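Local coordinates for protein cytochrome P450 (Novosphingobium aromaticivorans, PDB 3OFT) that belongs to the cytochrome P450 family of haem-thiolate proteins and holds a protoporphyrin IX iron group in a mainly helical fold, at residues H5-I16 and L39-I50. Numbering follows the deposited sequence.
Sequences HVPADRVVDFDI and LVWSTANGGHWI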
loop_
_atom_site.group_PDB
_atom_site.type_symbol
_atom_site.label_atom_id
_atom_site.label_comp_id
_atom_site.label_asym_id
_atom_site.label_seq_id
_atom_site.Cartn_x
_atom_site.Cartn_y
_atom_site.Cartn_z
ATOM N N HIS A 5 -19.326 13.901 -23.014
ATOM C CA HIS A 5 -19.786 12.554 -22.658
ATOM C C HIS A 5 -20.010 12.424 -21.132
ATOM O O HIS A 5 -20.295 11.364 -20.647
ATOM C CB HIS A 5 -18.764 11.492 -23.139
ATOM C CG HIS A 5 -17.385 11.725 -22.612
ATOM N ND1 HIS A 5 -16.713 10.811 -21.821
ATOM C CD2 HIS A 5 -16.576 12.800 -22.714
ATOM C CE1 HIS A 5 -15.527 11.302 -21.496
ATOM N NE2 HIS A 5 -15.431 12.518 -22.004
ATOM N N VAL A 6 -19.810 13.502 -20.379
ATOM C CA VAL A 6 -20.009 13.486 -18.939
ATOM C C VAL A 6 -21.350 14.143 -18.621
ATOM O O VAL A 6 -21.490 15.364 -18.771
ATOM C CB VAL A 6 -18.901 14.261 -18.228
ATOM C CG1 VAL A 6 -19.200 14.398 -16.721
ATOM C CG2 VAL A 6 -17.516 13.590 -18.495
ATOM N N PRO A 7 -22.333 13.346 -18.156
ATOM C CA PRO A 7 -23.619 13.952 -17.778
ATOM C C PRO A 7 -23.446 14.921 -16.638
ATOM O O PRO A 7 -22.627 14.677 -15.727
ATOM C CB PRO A 7 -24.466 12.762 -17.351
ATOM C CG PRO A 7 -23.818 11.569 -17.950
ATOM C CD PRO A 7 -22.347 11.881 -18.013
ATOM N N ALA A 8 -24.178 16.035 -16.692
ATOM C CA ALA A 8 -24.083 17.052 -15.659
ATOM C C ALA A 8 -24.255 16.476 -14.256
ATOM O O ALA A 8 -23.585 16.926 -13.322
ATOM C CB ALA A 8 -25.122 18.177 -15.880
ATOM N N ASP A 9 -25.166 15.518 -14.113
ATOM C CA ASP A 9 -25.481 14.961 -12.798
ATOM C C ASP A 9 -24.357 14.078 -12.203
ATOM O O ASP A 9 -24.405 13.744 -11.022
ATOM C CB ASP A 9 -26.824 14.218 -12.813
ATOM C CG ASP A 9 -26.804 12.926 -13.638
ATOM O OD1 ASP A 9 -27.732 12.109 -13.446
ATOM O OD2 ASP A 9 -25.909 12.716 -14.496
ATOM N N ARG A 10 -23.362 13.730 -13.028
ATOM C CA ARG A 10 -22.158 12.996 -12.576
ATOM C C ARG A 10 -20.986 13.899 -12.143
ATOM O O ARG A 10 -19.938 13.382 -11.745
ATOM C CB ARG A 10 -21.655 12.051 -13.689
ATOM C CG ARG A 10 -22.662 11.039 -14.260
ATOM C CD ARG A 10 -23.198 10.105 -13.204
ATOM N NE ARG A 10 -24.069 9.044 -13.738
ATOM C CZ ARG A 10 -23.780 7.739 -13.787
ATOM N NH1 ARG A 10 -22.603 7.273 -13.376
ATOM N NH2 ARG A 10 -24.689 6.883 -14.261
ATOM N N VAL A 11 -21.124 15.223 -12.219
ATOM C CA VAL A 11 -19.994 16.132 -11.938
ATOM C C VAL A 11 -19.834 16.354 -10.441
ATOM O O VAL A 11 -20.815 16.625 -9.758
ATOM C CB VAL A 11 -20.131 17.505 -12.649
ATOM C CG1 VAL A 11 -19.004 18.459 -12.229
ATOM C CG2 VAL A 11 -20.161 17.334 -14.165
ATOM N N VAL A 12 -18.608 16.206 -9.938
ATOM C CA VAL A 12 -18.253 16.553 -8.552
ATOM C C VAL A 12 -16.971 17.370 -8.573
ATOM O O VAL A 12 -16.284 17.406 -9.571
ATOM C CB VAL A 12 -18.045 15.314 -7.638
ATOM C CG1 VAL A 12 -19.299 14.466 -7.539
ATOM C CG2 VAL A 12 -16.846 14.463 -8.119
ATOM N N ASP A 13 -16.620 18.006 -7.467
ATOM C CA ASP A 13 -15.326 18.661 -7.419
ATOM C C ASP A 13 -14.354 17.977 -6.435
ATOM O O ASP A 13 -13.266 18.505 -6.133
ATOM C CB ASP A 13 -15.522 20.137 -7.096
ATOM C CG ASP A 13 -16.053 20.351 -5.702
ATOM O OD1 ASP A 13 -16.048 21.516 -5.228
ATOM O OD2 ASP A 13 -16.494 19.360 -5.078
ATOM N N PHE A 14 -14.740 16.805 -5.950
ATOM C CA PHE A 14 -13.893 15.945 -5.094
ATOM C C PHE A 14 -12.398 15.939 -5.442
ATOM O O PHE A 14 -12.026 15.511 -6.536
ATOM C CB PHE A 14 -14.437 14.512 -5.146
ATOM C CG PHE A 14 -14.019 13.643 -3.987
ATOM C CD1 PHE A 14 -14.816 13.562 -2.829
ATOM C CD2 PHE A 14 -12.863 12.867 -4.064
ATOM C CE1 PHE A 14 -14.459 12.734 -1.778
ATOM C CE2 PHE A 14 -12.471 12.054 -2.986
ATOM C CZ PHE A 14 -13.305 11.972 -1.849
ATOM N N ASP A 15 -11.551 16.400 -4.505
ATOM C CA ASP A 15 -10.099 16.400 -4.652
ATOM C C ASP A 15 -9.523 15.151 -3.978
ATOM O O ASP A 15 -9.499 15.068 -2.752
ATOM C CB ASP A 15 -9.503 17.645 -3.987
ATOM C CG ASP A 15 -7.980 17.678 -4.019
ATOM O OD1 ASP A 15 -7.460 18.665 -3.454
ATOM O OD2 ASP A 15 -7.280 16.764 -4.564
ATOM N N ILE A 16 -9.040 14.197 -4.774
ATOM C CA ILE A 16 -8.509 12.938 -4.219
ATOM C C ILE A 16 -7.304 13.078 -3.275
ATOM O O ILE A 16 -7.058 12.199 -2.413
ATOM C CB ILE A 16 -8.238 11.922 -5.352
ATOM C CG1 ILE A 16 -7.133 12.468 -6.273
ATOM C CG2 ILE A 16 -9.584 11.606 -6.038
ATOM C CD1 ILE A 16 -7.050 11.840 -7.674
ATOM N N LEU A 39 -20.264 6.329 -10.555
ATOM C CA LEU A 39 -19.118 6.773 -11.384
ATOM C C LEU A 39 -19.301 8.255 -11.615
ATOM O O LEU A 39 -20.317 8.659 -12.210
ATOM C CB LEU A 39 -19.060 5.990 -12.706
ATOM C CG LEU A 39 -17.870 6.072 -13.658
ATOM C CD1 LEU A 39 -16.523 5.906 -12.948
ATOM C CD2 LEU A 39 -18.012 4.982 -14.753
ATOM N N VAL A 40 -18.391 9.064 -11.065
ATOM C CA VAL A 40 -18.500 10.540 -11.075
ATOM C C VAL A 40 -17.295 11.135 -11.810
ATOM O O VAL A 40 -16.249 10.472 -11.949
ATOM C CB VAL A 40 -18.658 11.160 -9.627
ATOM C CG1 VAL A 40 -20.005 10.784 -9.022
ATOM C CG2 VAL A 40 -17.527 10.748 -8.668
ATOM N N TRP A 41 -17.441 12.353 -12.323
ATOM C CA TRP A 41 -16.341 13.043 -12.996
ATOM C C TRP A 41 -15.947 14.181 -12.111
ATOM O O TRP A 41 -16.759 15.066 -11.890
ATOM C CB TRP A 41 -16.805 13.634 -14.330
ATOM C CG TRP A 41 -15.762 14.498 -15.007
ATOM C CD1 TRP A 41 -15.656 15.863 -14.951
ATOM C CD2 TRP A 41 -14.700 14.040 -15.845
ATOM N NE1 TRP A 41 -14.571 16.286 -15.716
ATOM C CE2 TRP A 41 -13.980 15.184 -16.280
ATOM C CE3 TRP A 41 -14.302 12.772 -16.303
ATOM C CZ2 TRP A 41 -12.881 15.097 -17.131
ATOM C CZ3 TRP A 41 -13.203 12.689 -17.159
ATOM C CH2 TRP A 41 -12.514 13.853 -17.568
ATOM N N SER A 42 -14.713 14.184 -11.596
ATOM C CA SER A 42 -14.274 15.300 -10.766
ATOM C C SER A 42 -13.618 16.316 -11.672
ATOM O O SER A 42 -12.863 15.955 -12.568
ATOM C CB SER A 42 -13.287 14.871 -9.669
ATOM O OG SER A 42 -12.748 16.011 -9.018
ATOM N N THR A 43 -13.920 17.595 -11.430
ATOM C CA THR A 43 -13.247 18.677 -12.141
ATOM C C THR A 43 -11.861 19.017 -11.572
ATOM O O THR A 43 -11.070 19.688 -12.252
ATOM C CB THR A 43 -14.095 19.941 -12.125
ATOM O OG1 THR A 43 -14.442 20.227 -10.775
ATOM C CG2 THR A 43 -15.366 19.724 -12.924
ATOM N N ALA A 44 -11.540 18.527 -10.361
ATOM C CA ALA A 44 -10.241 18.828 -9.750
ATOM C C ALA A 44 -9.176 17.974 -10.422
ATOM O O ALA A 44 -9.501 17.019 -11.163
ATOM C CB ALA A 44 -10.270 18.582 -8.226
ATOM N N ASN A 45 -7.919 18.347 -10.195
ATOM C CA ASN A 45 -6.742 17.602 -10.666
ATOM C C ASN A 45 -6.788 17.297 -12.165
ATOM O O ASN A 45 -6.496 16.176 -12.594
ATOM C CB ASN A 45 -6.570 16.326 -9.845
ATOM C CG ASN A 45 -6.287 16.629 -8.392
ATOM O OD1 ASN A 45 -5.294 17.286 -8.064
ATOM N ND2 ASN A 45 -7.195 16.235 -7.524
ATOM N N GLY A 46 -7.176 18.287 -12.958
ATOM C CA GLY A 46 -7.143 18.118 -14.411
ATOM C C GLY A 46 -8.372 17.465 -15.040
ATOM O O GLY A 46 -8.470 17.402 -16.276
ATOM N N GLY A 47 -9.298 16.975 -14.210
ATOM C CA GLY A 47 -10.509 16.337 -14.718
ATOM C C GLY A 47 -10.324 14.839 -14.936
ATOM O O GLY A 47 -9.505 14.409 -15.769
ATOM N N HIS A 48 -11.096 14.048 -14.193
ATOM C CA HIS A 48 -10.940 12.579 -14.217
ATOM C C HIS A 48 -12.156 11.874 -13.597
ATOM O O HIS A 48 -12.841 12.448 -12.736
ATOM C CB HIS A 48 -9.629 12.173 -13.505
ATOM C CG HIS A 48 -9.668 12.332 -12.017
ATOM N ND1 HIS A 48 -9.159 13.438 -11.363
ATOM C CD2 HIS A 48 -10.137 11.509 -11.056
ATOM C CE1 HIS A 48 -9.326 13.286 -10.054
ATOM N NE2 HIS A 48 -9.952 12.143 -9.850
ATOM N N TRP A 49 -12.384 10.624 -13.988
ATOM C CA TRP A 49 -13.418 9.837 -13.364
ATOM C C TRP A 49 -12.992 9.325 -12.002
ATOM O O TRP A 49 -11.796 9.127 -11.734
ATOM C CB TRP A 49 -13.814 8.629 -14.224
ATOM C CG TRP A 49 -14.369 8.942 -15.617
ATOM C CD1 TRP A 49 -13.673 8.923 -16.805
ATOM C CD2 TRP A 49 -15.722 9.277 -15.946
ATOM N NE1 TRP A 49 -14.528 9.237 -17.845
ATOM C CE2 TRP A 49 -15.780 9.469 -17.342
ATOM C CE3 TRP A 49 -16.890 9.456 -15.190
ATOM C CZ2 TRP A 49 -16.982 9.775 -18.010
ATOM C CZ3 TRP A 49 -18.084 9.793 -15.852
ATOM C CH2 TRP A 49 -18.110 9.959 -17.251
ATOM N N ILE A 50 -13.979 9.103 -11.146
ATOM C CA ILE A 50 -13.754 8.404 -9.878
ATOM C C ILE A 50 -14.798 7.281 -9.761
ATOM O O ILE A 50 -16.030 7.533 -9.872
ATOM C CB ILE A 50 -13.873 9.312 -8.619
ATOM C CG1 ILE A 50 -12.869 10.470 -8.626
ATOM C CG2 ILE A 50 -13.734 8.444 -7.358
ATOM C CD1 ILE A 50 -13.145 11.618 -7.572
#
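V6 lies over one face of the W41 indole, its CG2 4.2 Å from the centroid of the five-membered ring in a CH-pi contact, while CG1 presses on W41 CB at 3.5 Å. A branched, rigid valine suits this place: with CG1 anti to the backbone N (chi1 173°), the same CG2 also reaches W49 CZ2. Backbone of G47 and H48 covers the other face of W41; G47, lacking a side chain, can lie close there.

Next to this packing, strand 11-12 runs parallel to strand 39-42. W41 N donates to R10 O, V12 N to W41 O and, just past the strand, T43 N to V12 O. V12 turns to the face opposite W41, where its CG2 meets V40 CG2 at 3.8 Å. R10 NH1 donates to L39 O (2.9 Å), which lies in the guanidinium plane, and makes a salt bridge with D294; a long side chain with a planar, multi-donor end can serve both.

Small S42 donates OG to F14 O (2.6 Å), joining the segments, and accepts from A44 N in an ST turn within 39-50. Beyond it, I50 CD1 touches F14 CD2 and I16 CG2.

The solvent side is sparser: T43 CG2 only grazes V11 CG1 (3.9 Å), and N45 ND2 meets D15 OD2 (3.0 Å) from above the carboxylate plane, an oxygen also bound by F17 N.

Strand 11-12 thus edges the mixed sheet, opening a beta-alpha-beta unit whose helix 26-31 packs W30 against F14, I16 and I50, while strand 303-307 continues the sheet beyond strand 48-51.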